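Local coordinates for protein transcriptional regulator (Rhodococcus jostii, PDB 5CYV) that probably binds DNA as a MarR-family transcriptional regulator of p-hydroxycinnamate metabolism and binds p-coumaroyl-CoA, at residues G71-L76 with G80-T85; V44-Q49 with I96-E101; V31-R36 with K110-A115. One frame throughout, in Å; residues are numbered along the deposited sequence. Where two conformers were deposited one is given.

Contact 1. Residues G71-L76 with G80-T85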
ATOM      1  N   GLY B  71      -1.908  -8.804  19.254  1.00 22.07           N
ATOM      2  CA  GLY B  71      -1.173  -7.715  19.886  1.00 22.63           C
ATOM      3  C   GLY B  71      -1.744  -6.332  19.678  1.00 21.97           C
ATOM      4  O   GLY B  71      -1.587  -5.443  20.505  1.00 22.73           O
ATOM      5  N   LEU B  72      -2.423  -6.125  18.539  1.00 21.74           N
ATOM      6  CA  LEU B  72      -3.127  -4.888  18.292  1.00 19.94           C
ATOM      7  C   LEU B  72      -4.296  -4.728  19.256  1.00 19.58           C
ATOM      8  O   LEU B  72      -4.499  -3.647  19.804  1.00 18.92           O
ATOM      9  CB  LEU B  72      -3.690  -4.869  16.874  1.00 17.70           C
ATOM     10  CG  LEU B  72      -2.645  -5.069  15.786  1.00 18.48           C
ATOM     11  CD1 LEU B  72      -3.294  -5.183  14.478  1.00 20.71           C
ATOM     12  CD2 LEU B  72      -1.679  -3.839  15.748  1.00 20.14           C
ATOM     13  N   VAL B  73      -5.039  -5.823  19.445  1.00 18.11           N
ATOM     14  CA  VAL B  73      -6.114  -5.814  20.447  1.00 18.10           C
ATOM     15  C   VAL B  73      -5.530  -5.605  21.833  1.00 20.24           C
ATOM     16  O   VAL B  73      -6.111  -4.814  22.620  1.00 22.48           O
ATOM     17  CB  VAL B  73      -6.968  -7.088  20.364  1.00 19.22           C
ATOM     18  CG1 VAL B  73      -8.010  -7.120  21.503  1.00 21.25           C
ATOM     19  CG2 VAL B  73      -7.627  -7.167  18.945  1.00 19.09           C
ATOM     20  N   ASP B  74      -4.371  -6.223  22.151  1.00 22.42           N
ATOM     21  CA  ASP B  74      -3.778  -6.004  23.469  1.00 22.15           C
ATOM     22  C   ASP B  74      -3.475  -4.519  23.672  1.00 24.87           C
ATOM     23  O   ASP B  74      -3.646  -3.978  24.764  1.00 23.26           O
ATOM     24  CB  ASP B  74      -2.473  -6.808  23.632  1.00 22.90           C
ATOM     25  CG  ASP B  74      -2.674  -8.326  23.724  1.00 34.74           C
ATOM     26  OD1 ASP B  74      -3.796  -8.819  23.965  1.00 34.26           O
ATOM     27  OD2 ASP B  74      -1.621  -9.034  23.582  1.00 42.31           O
ATOM     28  N   GLU B  75      -2.924  -3.882  22.634  1.00 20.89           N
ATOM     29  CA  GLU B  75      -2.588  -2.466  22.716  1.00 20.85           C
ATOM     30  C   GLU B  75      -3.841  -1.629  22.976  1.00 21.41           C
ATOM     31  O   GLU B  75      -3.842  -0.747  23.847  1.00 22.58           O
ATOM     32  CB  GLU B  75      -1.874  -2.026  21.428  1.00 23.37           C
ATOM     33  CG  GLU B  75      -1.622  -0.557  21.367  1.00 26.96           C
ATOM     34  CD  GLU B  75      -0.850  -0.102  20.135  1.00 30.29           C
ATOM     35  OE1 GLU B  75      -0.762   1.125  19.960  1.00 36.78           O
ATOM     36  OE2 GLU B  75      -0.382  -0.931  19.321  1.00 31.26           O
ATOM     37  N   LEU B  76      -4.894  -1.907  22.226  1.00 19.49           N
ATOM     38  CA  LEU B  76      -6.099  -1.132  22.394  1.00 18.63           C
ATOM     39  C   LEU B  76      -6.730  -1.420  23.731  1.00 20.15           C
ATOM     40  O   LEU B  76      -7.315  -0.493  24.350  1.00 19.18           O
ATOM     41  CB  LEU B  76      -7.080  -1.482  21.269  1.00 17.56           C
ATOM     42  CG  LEU B  76      -6.631  -1.024  19.863  1.00 19.03           C
ATOM     43  CD1 LEU B  76      -7.580  -1.610  18.861  1.00 19.13           C
ATOM     44  CD2 LEU B  76      -6.662   0.513  19.736  1.00 20.16           C
ATOM     45  N   GLY B  80      -7.789   0.941  27.204  1.00 21.34           N
ATOM     46  CA  GLY B  80      -9.194   1.071  27.569  1.00 20.63           C
ATOM     47  C   GLY B  80     -10.105   1.428  26.379  1.00 21.24           C
ATOM     48  O   GLY B  80     -11.219   1.925  26.552  1.00 23.96           O
ATOM     49  N   LEU B  81      -9.640   1.116  25.193  1.00 20.63           N
ATOM     50  CA  LEU B  81     -10.370   1.490  23.983  1.00 19.70           C
ATOM     51  C   LEU B  81     -11.233   0.336  23.460  1.00 20.87           C
ATOM     52  O   LEU B  81     -12.209   0.560  22.759  1.00 19.83           O
ATOM     53  CB  LEU B  81      -9.402   1.924  22.871  1.00 18.05           C
ATOM     54  CG  LEU B  81      -8.489   3.085  23.250  1.00 21.68           C
ATOM     55  CD1 LEU B  81      -7.441   3.343  22.169  1.00 22.47           C
ATOM     56  CD2 LEU B  81      -9.376   4.352  23.433  1.00 20.13           C
ATOM     57  N   VAL B  82     -10.814  -0.906  23.734  1.00 18.85           N
ATOM     58  CA  VAL B  82     -11.669  -2.068  23.419  1.00 18.03           C
ATOM     59  C   VAL B  82     -11.604  -3.003  24.589  1.00 16.27           C
ATOM     60  O   VAL B  82     -10.695  -2.896  25.438  1.00 20.38           O
ATOM     61  CB  VAL B  82     -11.227  -2.845  22.130  1.00 17.28           C
ATOM     62  CG1 VAL B  82     -11.197  -1.960  20.901  1.00 19.75           C
ATOM     63  CG2 VAL B  82      -9.818  -3.513  22.296  1.00 19.55           C
ATOM     64  N   VAL B  83     -12.561  -3.926  24.646  1.00 18.92           N
ATOM     65  CA  VAL B  83     -12.591  -4.962  25.653  0.78 20.14           C
ATOM     66  C   VAL B  83     -12.792  -6.294  24.938  1.00 19.52           C
ATOM     67  O   VAL B  83     -13.548  -6.364  23.978  1.00 23.25           O
ATOM     68  CB  VAL B  83     -13.736  -4.750  26.685  0.78 23.33           C
ATOM     69  CG1 VAL B  83     -13.874  -5.961  27.541  0.78 23.20           C
ATOM     70  CG2 VAL B  83     -13.404  -3.583  27.576  0.78 22.92           C
ATOM     71  N   ARG B  84     -12.120  -7.330  25.394  1.00 22.71           N
ATOM     72  CA  ARG B  84     -12.443  -8.662  24.903  1.00 23.87           C
ATOM     73  C   ARG B  84     -13.652  -9.170  25.656  1.00 28.85           C
ATOM     74  O   ARG B  84     -13.603  -9.338  26.909  1.00 30.08           O
ATOM     75  CB  ARG B  84     -11.257  -9.599  25.082  1.00 24.06           C
ATOM     76  CG  ARG B  84     -10.059  -9.267  24.208  1.00 26.16           C
ATOM     77  CD  ARG B  84      -8.989 -10.353  24.379  1.00 29.81           C
ATOM     78  NE  ARG B  84      -7.993 -10.336  23.295  1.00 29.26           N
ATOM     79  CZ  ARG B  84      -6.803  -9.753  23.382  1.00 28.71           C
ATOM     80  NH1 ARG B  84      -6.480  -9.102  24.505  1.00 32.82           N
ATOM     81  NH2 ARG B  84      -5.926  -9.826  22.380  1.00 30.54           N
ATOM     82  N   THR B  85     -14.731  -9.419  24.932  1.00 24.96           N
ATOM     83  CA  THR B  85     -15.967  -9.860  25.544  1.00 24.42           C
ATOM     84  C   THR B  85     -16.485 -11.109  24.867  1.00 25.26           C
ATOM     85  O   THR B  85     -15.784 -11.695  24.009  1.00 28.41           O
ATOM     86  CB  THR B  85     -17.018  -8.703  25.538  1.00 27.27           C
ATOM     87  OG1 THR B  85     -18.135  -9.047  26.340  1.00 27.50           O
ATOM     88  CG2 THR B  85     -17.493  -8.289  24.121  1.00 25.77           C
TER

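Contact 2. Residues V44-Q49 with I96-E101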
ATOM      1  N   VAL B  44     -11.480   0.873  14.314  1.00 15.62           N
ATOM      2  CA  VAL B  44     -12.560   1.225  13.414  1.00 18.06           C
ATOM      3  C   VAL B  44     -13.458   0.014  13.194  1.00 16.92           C
ATOM      4  O   VAL B  44     -14.706   0.097  13.259  1.00 18.21           O
ATOM      5  CB  VAL B  44     -11.991   1.709  12.117  1.00 18.23           C
ATOM      6  CG1 VAL B  44     -13.078   1.733  11.018  1.00 21.76           C
ATOM      7  CG2 VAL B  44     -11.418   3.102  12.348  1.00 19.18           C
ATOM      8  N   LEU B  45     -12.833  -1.147  12.990  1.00 15.98           N
ATOM      9  CA  LEU B  45     -13.648  -2.336  12.680  1.00 16.97           C
ATOM     10  C   LEU B  45     -14.460  -2.782  13.894  1.00 18.52           C
ATOM     11  O   LEU B  45     -15.603  -3.240  13.734  1.00 21.64           O
ATOM     12  CB  LEU B  45     -12.755  -3.489  12.159  1.00 17.26           C
ATOM     13  CG  LEU B  45     -12.173  -3.193  10.774  1.00 17.94           C
ATOM     14  CD1 LEU B  45     -11.039  -4.168  10.471  1.00 17.94           C
ATOM     15  CD2 LEU B  45     -13.199  -3.280   9.672  1.00 20.57           C
ATOM     16  N   ALA B  46     -13.940  -2.586  15.082  1.00 17.48           N
ATOM     17  CA  ALA B  46     -14.712  -2.893  16.283  1.00 18.14           C
ATOM     18  C   ALA B  46     -15.892  -1.937  16.419  1.00 22.28           C
ATOM     19  O   ALA B  46     -16.984  -2.357  16.789  1.00 21.60           O
ATOM     20  CB  ALA B  46     -13.825  -2.830  17.516  1.00 19.15           C
ATOM     21  N   CYS B  47     -15.632  -0.654  16.135  1.00 18.26           N
ATOM     22  CA  CYS B  47     -16.705   0.347  16.336  1.00 19.86           C
ATOM     23  C   CYS B  47     -17.871   0.137  15.362  1.00 22.10           C
ATOM     24  O   CYS B  47     -18.994   0.575  15.628  1.00 23.47           O
ATOM     25  CB  CYS B  47     -16.144   1.759  16.211  1.00 19.84           C
ATOM     26  SG  CYS B  47     -15.124   2.235  17.643  1.00 21.40           S
ATOM     27  N   GLU B  48     -17.586  -0.464  14.196  1.00 20.23           N
ATOM     28  CA  GLU B  48     -18.637  -0.654  13.202  1.00 21.69           C
ATOM     29  C   GLU B  48     -19.751  -1.587  13.678  1.00 25.25           C
ATOM     30  O   GLU B  48     -20.799  -1.607  13.060  1.00 26.48           O
ATOM     31  CB  GLU B  48     -18.069  -1.197  11.896  1.00 22.63           C
ATOM     32  CG  GLU B  48     -17.253  -0.136  11.187  1.00 23.72           C
ATOM     33  CD  GLU B  48     -16.510  -0.660   9.939  1.00 27.20           C
ATOM     34  OE1 GLU B  48     -16.651  -1.866   9.584  1.00 25.65           O
ATOM     35  OE2 GLU B  48     -15.800   0.194   9.314  1.00 23.64           O
ATOM     36  N   GLN B  49     -19.504  -2.381  14.732  1.00 23.25           N
ATOM     37  CA  GLN B  49     -20.455  -3.359  15.217  1.00 25.50           C
ATOM     38  C   GLN B  49     -20.946  -2.903  16.569  1.00 24.84           C
ATOM     39  O   GLN B  49     -20.155  -2.423  17.389  1.00 25.30           O
ATOM     40  CB  GLN B  49     -19.784  -4.736  15.353  1.00 30.17           C
ATOM     41  CG  GLN B  49     -18.966  -5.122  14.094  1.00 30.58           C
ATOM     42  CD  GLN B  49     -19.884  -5.257  12.884  1.00 34.43           C
ATOM     43  OE1 GLN B  49     -21.063  -5.624  13.029  1.00 35.59           O
ATOM     44  NE2 GLN B  49     -19.372  -4.978  11.703  1.00 34.40           N
ATOM     45  N   ILE B  96     -14.293  -8.489  19.969  1.00 22.25           N
ATOM     46  CA  ILE B  96     -13.534  -7.302  20.333  1.00 20.33           C
ATOM     47  C   ILE B  96     -14.504  -6.130  20.295  1.00 21.40           C
ATOM     48  O   ILE B  96     -15.027  -5.792  19.231  1.00 20.90           O
ATOM     49  CB  ILE B  96     -12.380  -7.077  19.316  1.00 20.57           C
ATOM     50  CG1 ILE B  96     -11.451  -8.298  19.259  1.00 22.73           C
ATOM     51  CG2 ILE B  96     -11.606  -5.787  19.670  1.00 22.21           C
ATOM     52  CD1 ILE B  96     -10.876  -8.496  17.858  1.00 23.62           C
ATOM     53  N   ALA B  97     -14.843  -5.617  21.469  1.00 21.06           N
ATOM     54  CA  ALA B  97     -15.874  -4.562  21.560  1.00 20.66           C
ATOM     55  C   ALA B  97     -15.297  -3.225  21.936  1.00 18.00           C
ATOM     56  O   ALA B  97     -14.547  -3.098  22.897  1.00 20.06           O
ATOM     57  CB  ALA B  97     -16.965  -4.964  22.624  1.00 22.06           C
ATOM     58  N   ALA B  98     -15.709  -2.194  21.215  1.00 20.85           N
ATOM     59  CA  ALA B  98     -15.265  -0.877  21.567  1.00 20.02           C
ATOM     60  C   ALA B  98     -15.899  -0.357  22.821  1.00 22.63           C
ATOM     61  O   ALA B  98     -17.071  -0.610  23.113  1.00 23.95           O
ATOM     62  CB  ALA B  98     -15.573   0.079  20.408  1.00 20.24           C
ATOM     63  N   THR B  99     -15.119   0.392  23.604  1.00 20.83           N
ATOM     64  CA  THR B  99     -15.671   1.058  24.772  1.00 21.66           C
ATOM     65  C   THR B  99     -16.184   2.437  24.424  1.00 21.68           C
ATOM     66  O   THR B  99     -15.935   2.890  23.312  1.00 20.27           O
ATOM     67  CB  THR B  99     -14.601   1.213  25.865  1.00 21.93           C
ATOM     68  OG1 THR B  99     -13.543   2.024  25.359  1.00 20.48           O
ATOM     69  CG2 THR B  99     -13.978  -0.166  26.267  1.00 25.21           C
ATOM     70  N   GLU B 100     -16.856   3.107  25.354  1.00 22.11           N
ATOM     71  CA  GLU B 100     -17.217   4.508  25.121  1.00 27.40           C
ATOM     72  C   GLU B 100     -16.005   5.366  24.747  1.00 24.43           C
ATOM     73  O   GLU B 100     -16.042   6.183  23.802  1.00 23.89           O
ATOM     74  CB  GLU B 100     -17.905   5.052  26.380  1.00 28.01           C
ATOM     75  CG  GLU B 100     -17.586   6.477  26.718  1.00 51.80           C
ATOM     76  CD  GLU B 100     -18.689   7.133  27.542  1.00 74.55           C
ATOM     77  OE1 GLU B 100     -19.377   6.414  28.309  1.00 76.88           O
ATOM     78  OE2 GLU B 100     -18.859   8.366  27.423  1.00 90.70           O
ATOM     79  N   GLU B 101     -14.891   5.169  25.446  1.00 22.68           N
ATOM     80  CA  GLU B 101     -13.677   5.939  25.138  1.00 23.55           C
ATOM     81  C   GLU B 101     -13.084   5.572  23.764  1.00 22.08           C
ATOM     82  O   GLU B 101     -12.645   6.435  22.979  1.00 19.88           O
ATOM     83  CB  GLU B 101     -12.650   5.720  26.250  1.00 25.33           C
ATOM     84  CG  GLU B 101     -11.309   6.385  26.026  1.00 35.39           C
ATOM     85  CD  GLU B 101     -11.394   7.890  25.771  1.00 54.64           C
ATOM     86  OE1 GLU B 101     -12.294   8.575  26.312  1.00 49.53           O
ATOM     87  OE2 GLU B 101     -10.538   8.398  25.009  1.00 63.08           O
TER
HETATM   88  O   HOH W   1     -17.791  -2.750  19.416  1.00 26.45           O

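Contact 3. Residues V31-R36 with K110-A115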
ATOM      1  N   VAL B  31      -0.859  10.718  14.722  1.00 17.52           N
ATOM      2  CA  VAL B  31       0.071  10.975  15.850  1.00 19.75           C
ATOM      3  C   VAL B  31      -0.658  11.496  17.116  1.00 20.63           C
ATOM      4  O   VAL B  31      -0.464  10.938  18.217  1.00 21.64           O
ATOM      5  CB  VAL B  31       1.210  11.897  15.413  1.00 19.75           C
ATOM      6  CG1 VAL B  31       1.951  12.361  16.651  1.00 23.45           C
ATOM      7  CG2 VAL B  31       2.113  11.096  14.488  1.00 22.13           C
ATOM      8  N   PRO B  32      -1.586  12.475  17.022  1.00 18.78           N
ATOM      9  CA  PRO B  32      -2.236  12.927  18.275  1.00 19.05           C
ATOM     10  C   PRO B  32      -3.127  11.898  18.977  1.00 21.52           C
ATOM     11  O   PRO B  32      -3.427  12.096  20.158  1.00 26.74           O
ATOM     12  CB  PRO B  32      -3.093  14.118  17.830  1.00 21.58           C
ATOM     13  CG  PRO B  32      -2.517  14.536  16.509  1.00 23.73           C
ATOM     14  CD  PRO B  32      -1.905  13.353  15.873  1.00 20.76           C
ATOM     15  N   THR B  33      -3.526  10.853  18.274  1.00 19.90           N
ATOM     16  CA  THR B  33      -4.362   9.811  18.842  1.00 20.69           C
ATOM     17  C   THR B  33      -3.578   8.697  19.486  1.00 18.97           C
ATOM     18  O   THR B  33      -4.157   7.851  20.139  1.00 20.99           O
ATOM     19  CB  THR B  33      -5.249   9.178  17.756  1.00 19.00           C
ATOM     20  OG1 THR B  33      -4.455   8.309  16.929  1.00 18.91           O
ATOM     21  CG2 THR B  33      -5.948  10.240  16.884  1.00 20.31           C
ATOM     22  N   GLY B  34      -2.291   8.667  19.197  1.00 18.10           N
ATOM     23  CA  GLY B  34      -1.454   7.561  19.652  1.00 21.14           C
ATOM     24  C   GLY B  34      -1.635   6.265  18.893  1.00 21.29           C
ATOM     25  O   GLY B  34      -1.013   5.276  19.284  1.00 23.11           O
ATOM     26  N   LEU B  35      -2.468   6.245  17.874  1.00 18.33           N
ATOM     27  CA  LEU B  35      -2.725   5.048  17.081  1.00 17.25           C
ATOM     28  C   LEU B  35      -1.776   5.075  15.876  1.00 19.44           C
ATOM     29  O   LEU B  35      -1.214   6.123  15.546  1.00 20.04           O
ATOM     30  CB  LEU B  35      -4.154   5.011  16.543  1.00 17.68           C
ATOM     31  CG  LEU B  35      -5.206   5.055  17.683  1.00 18.18           C
ATOM     32  CD1 LEU B  35      -6.528   5.312  17.023  1.00 20.49           C
ATOM     33  CD2 LEU B  35      -5.206   3.746  18.411  1.00 19.79           C
ATOM     34  N   ARG B  36      -1.698   3.954  15.181  1.00 17.55           N
ATOM     35  CA  ARG B  36      -1.000   3.798  13.919  1.00 18.17           C
ATOM     36  C   ARG B  36      -1.946   3.063  12.952  1.00 16.78           C
ATOM     37  O   ARG B  36      -3.010   2.736  13.325  1.00 19.38           O
ATOM     38  CB  ARG B  36       0.355   3.130  14.043  1.00 19.10           C
ATOM     39  CG  ARG B  36       1.434   4.068  14.526  1.00 20.38           C
ATOM     40  CD  ARG B  36       2.710   3.365  14.893  1.00 21.71           C
ATOM     41  NE  ARG B  36       3.257   2.549  13.847  1.00 22.24           N
ATOM     42  CZ  ARG B  36       3.880   2.999  12.793  1.00 23.34           C
ATOM     43  NH1 ARG B  36       4.064   4.276  12.621  1.00 23.78           N
ATOM     44  NH2 ARG B  36       4.353   2.142  11.926  1.00 25.15           N
ATOM     45  N   LYS B 110     -10.953   9.135  12.941  1.00 18.27           N
ATOM     46  CA  LYS B 110     -11.457   9.026  11.596  1.00 18.43           C
ATOM     47  C   LYS B 110     -11.589  10.425  10.959  1.00 17.20           C
ATOM     48  O   LYS B 110     -11.397  10.548   9.768  1.00 19.28           O
ATOM     49  CB  LYS B 110     -12.807   8.344  11.563  1.00 22.01           C
ATOM     50  CG  LYS B 110     -13.212   8.145  10.090  1.00 28.52           C
ATOM     51  CD  LYS B 110     -14.201   7.046   9.949  1.00 36.45           C
ATOM     52  CE  LYS B 110     -15.013   7.214   8.657  1.00 41.18           C
ATOM     53  NZ  LYS B 110     -14.229   7.428   7.421  1.00 38.02           N
ATOM     54  N   ALA B 111     -11.898  11.429  11.773  1.00 18.12           N
ATOM     55  CA  ALA B 111     -11.954  12.801  11.233  1.00 19.71           C
ATOM     56  C   ALA B 111     -10.545  13.178  10.692  1.00 18.76           C
ATOM     57  O   ALA B 111     -10.424  13.753   9.586  1.00 18.26           O
ATOM     58  CB  ALA B 111     -12.408  13.767  12.291  1.00 19.51           C
ATOM     59  N   ARG B 112      -9.504  12.905  11.468  1.00 16.92           N
ATOM     60  CA  ARG B 112      -8.121  13.153  11.000  1.00 17.93           C
ATOM     61  C   ARG B 112      -7.748  12.394   9.767  1.00 20.27           C
ATOM     62  O   ARG B 112      -7.212  12.972   8.805  1.00 18.60           O
ATOM     63  CB  ARG B 112      -7.112  12.808  12.132  1.00 16.74           C
ATOM     64  CG  ARG B 112      -7.332  13.700  13.369  1.00 17.28           C
ATOM     65  CD  ARG B 112      -6.394  13.210  14.527  1.00 17.69           C
ATOM     66  NE  ARG B 112      -6.808  13.855  15.759  1.00 19.78           N
ATOM     67  CZ  ARG B 112      -6.531  15.104  16.104  1.00 20.48           C
ATOM     68  NH1 ARG B 112      -5.738  15.879  15.342  1.00 21.44           N
ATOM     69  NH2 ARG B 112      -7.078  15.622  17.218  1.00 22.12           N
ATOM     70  N   VAL B 113      -8.081  11.109   9.750  1.00 19.03           N
ATOM     71  CA  VAL B 113      -7.742  10.279   8.608  1.00 20.45           C
ATOM     72  C   VAL B 113      -8.557  10.665   7.350  1.00 19.26           C
ATOM     73  O   VAL B 113      -7.959  10.818   6.285  1.00 20.38           O
ATOM     74  CB  VAL B 113      -7.947   8.786   8.994  1.00 21.92           C
ATOM     75  CG1 VAL B 113      -7.869   7.939   7.773  1.00 26.31           C
ATOM     76  CG2 VAL B 113      -6.903   8.369  10.063  1.00 24.88           C
ATOM     77  N   ASP B 114      -9.841  10.979   7.525  1.00 19.32           N
ATOM     78  CA  ASP B 114     -10.653  11.462   6.407  1.00 20.20           C
ATOM     79  C   ASP B 114      -9.993  12.722   5.756  1.00 19.30           C
ATOM     80  O   ASP B 114      -9.880  12.869   4.533  1.00 23.05           O
ATOM     81  CB  ASP B 114     -12.093  11.847   6.836  1.00 22.07           C
ATOM     82  CG  ASP B 114     -13.027  10.629   7.096  1.00 29.47           C
ATOM     83  OD1 ASP B 114     -12.622   9.504   6.823  1.00 29.51           O
ATOM     84  OD2 ASP B 114     -14.159  10.886   7.589  1.00 35.48           O
ATOM     85  N   ALA B 115      -9.569  13.652   6.610  1.00 18.34           N
ATOM     86  CA  ALA B 115      -9.030  14.900   6.076  1.00 17.90           C
ATOM     87  C   ALA B 115      -7.714  14.660   5.400  1.00 20.10           C
ATOM     88  O   ALA B 115      -7.437  15.343   4.348  1.00 24.56           O
ATOM     89  CB  ALA B 115      -8.846  15.915   7.219  1.00 20.70           C
TER

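Contact 1. Residues G71-L76 with G80-T85
The guanidinium of R84 has V73 CG1 over the centre of one face, 3.4 Å above its plane, and the carboxylate of D74 at its edge, close to in plane. NH1 and NH2 both reach the same acceptor, D74 OD1, at 2.8 Å each, an end-on salt bridge. The two bonds meet that oxygen differently: NH1 lies nearly along its C-O axis, whereas NH2 comes from above the carboxylate plane, since the two flat groups stand 66° apart. The chi1 of V73 at 175°, with CG1 anti to the backbone N, brings this methyl against the guanidinium face. E77 gives R84 NH1 a second carboxylate partner. These residues belong to the winged helix-turn-helix of the MarR fold: helix 70-78, whose position fits the recognition helix, turns into the first wing strand, 82-87. G80, with positive phi, ends the helix in a Schellman motif, and L81 N donates to L76 O at 3.0 Å with an N-H...O angle of 160°. Beyond this turn, V82 CG2 packs on L76 CB at 3.6 Å and on V73 CG1 at 4.1 Å, while the L76 and L81 side chains cross at about a right angle, CD2 of L76 lying 3.8 Å from CD1 of L81. With an alanine here in place of V82, the loss of both methyls would probably open a gap against L76 CB and V73. I96 of the second wing strand touches both valines.

Contact 2. Residues V44-Q49 with I96-E101
Within the winged helix-turn-helix of the MarR fold, helix 37-47 ends against the second wing strand, 94-98, so this contact ties the end of a helix to the wing where the chain leaves the sheet for helix 100-121. The paired positions, A46 with A97 at 5.7 Å and C47 with A98 at 5.6 Å between CA atoms, demonstrate how near the two backbones come, and A46, C47 and A98 put small side chains at the interface. A46 CB points at the strand and meets its backbone first, lying 3.6 Å from I96 O. The same methyl also approaches I96 CG2 at 4.3 Å, so it sits beside both the carbonyl and a branch of one residue, and A46 packs on V53 as well. Further along, C47 meets A98, with C47 SG 3.5 Å from A98 CB. The torsion chi1 of -73° sets SG beside the backbone N of C47, anti to its carbonyl carbon, and on this rotamer the sulfur reaches the methyl of A98. From helix 100-121, R103 donates to the carbonyls of C47 and Q49 and touches A98, thereby joining the helix end to the strand end. T99 is the N-cap of that helix, its OG1 accepting from G102 N. On the other side, V44, L45 and E48 reach the second subunit, where L7 of that subunit packs on V44 and L45. The polar link across the two segments is a single water, which donates to A46 O at 2.8 Å and accepts from A98 N at 2.8 Å.

Contact 3. Residues V31-R36 with K110-A115
P32 lays its ring over one face of the R112 guanidinium, with CB 3.9 Å above the plane and over its centre, while CG comes within 3.7 Å of R112 NH1. The two side chains cross at a slant, CB over the centre of the guanidinium and CG nearer NH1. Next in the chain, T33 takes the aliphatic part of the same arginine: CG2 lies 3.8 Å from R112 CD and 3.9 Å from R112 NE, the two side chains running past each other in opposite directions. R112 spans both neighbours because its chain is extended from CG to NE. Its polar end is held from within its own helix, where D108 forms a salt bridge with NE. The contact thus joins the 3-10 turn 31-33, which follows helix 11-30, to helix 100-121 of the MarR fold. T33 turns its hydroxyl back to its own backbone: chi1 of 75° puts OG1 between the backbone N and the carbonyl carbon, where it accepts from L35 N at 3.0 Å, with an N-H...O angle of 159°, in an ST turn. The same OG1 is also bonded to L30 O, while CG2 of T33 faces helix 100-121, where L105, D108 and A109 touch the residue as well. Elsewhere on the two segments are residues of the ligand pockets: R36 forms a salt bridge with a bound p-coumaroyl-CoA, and V113 touches a p-coumaroyl-CoA. Along helix 100-121, K110 NZ bridges to the syn lone pair of D114 OD1 at 2.7 Å.

Contacts 1 and 2 share the wing: their centres are about 10 Å apart and they meet through the paired strands, with V83 N 2.8 Å from A97 O, and just beyond them, with G80 O 2.6 Å from T99 OG1. Contact 3 is more distant, its centre about 18 Å from that of contact 1, yet L76 CD2 touches L35 CD2 at 3.8 Å. Contacts 2 and 3 both use helix 100-121 but do not touch, their nearest atoms being about 5 Å apart. Contact 3 carries the ligand residues R36 and V113, whereas L76 of contact 1 and C47 of contact 2 have side chains about 12 and 13 Å from a bound p-coumaroyl-CoA.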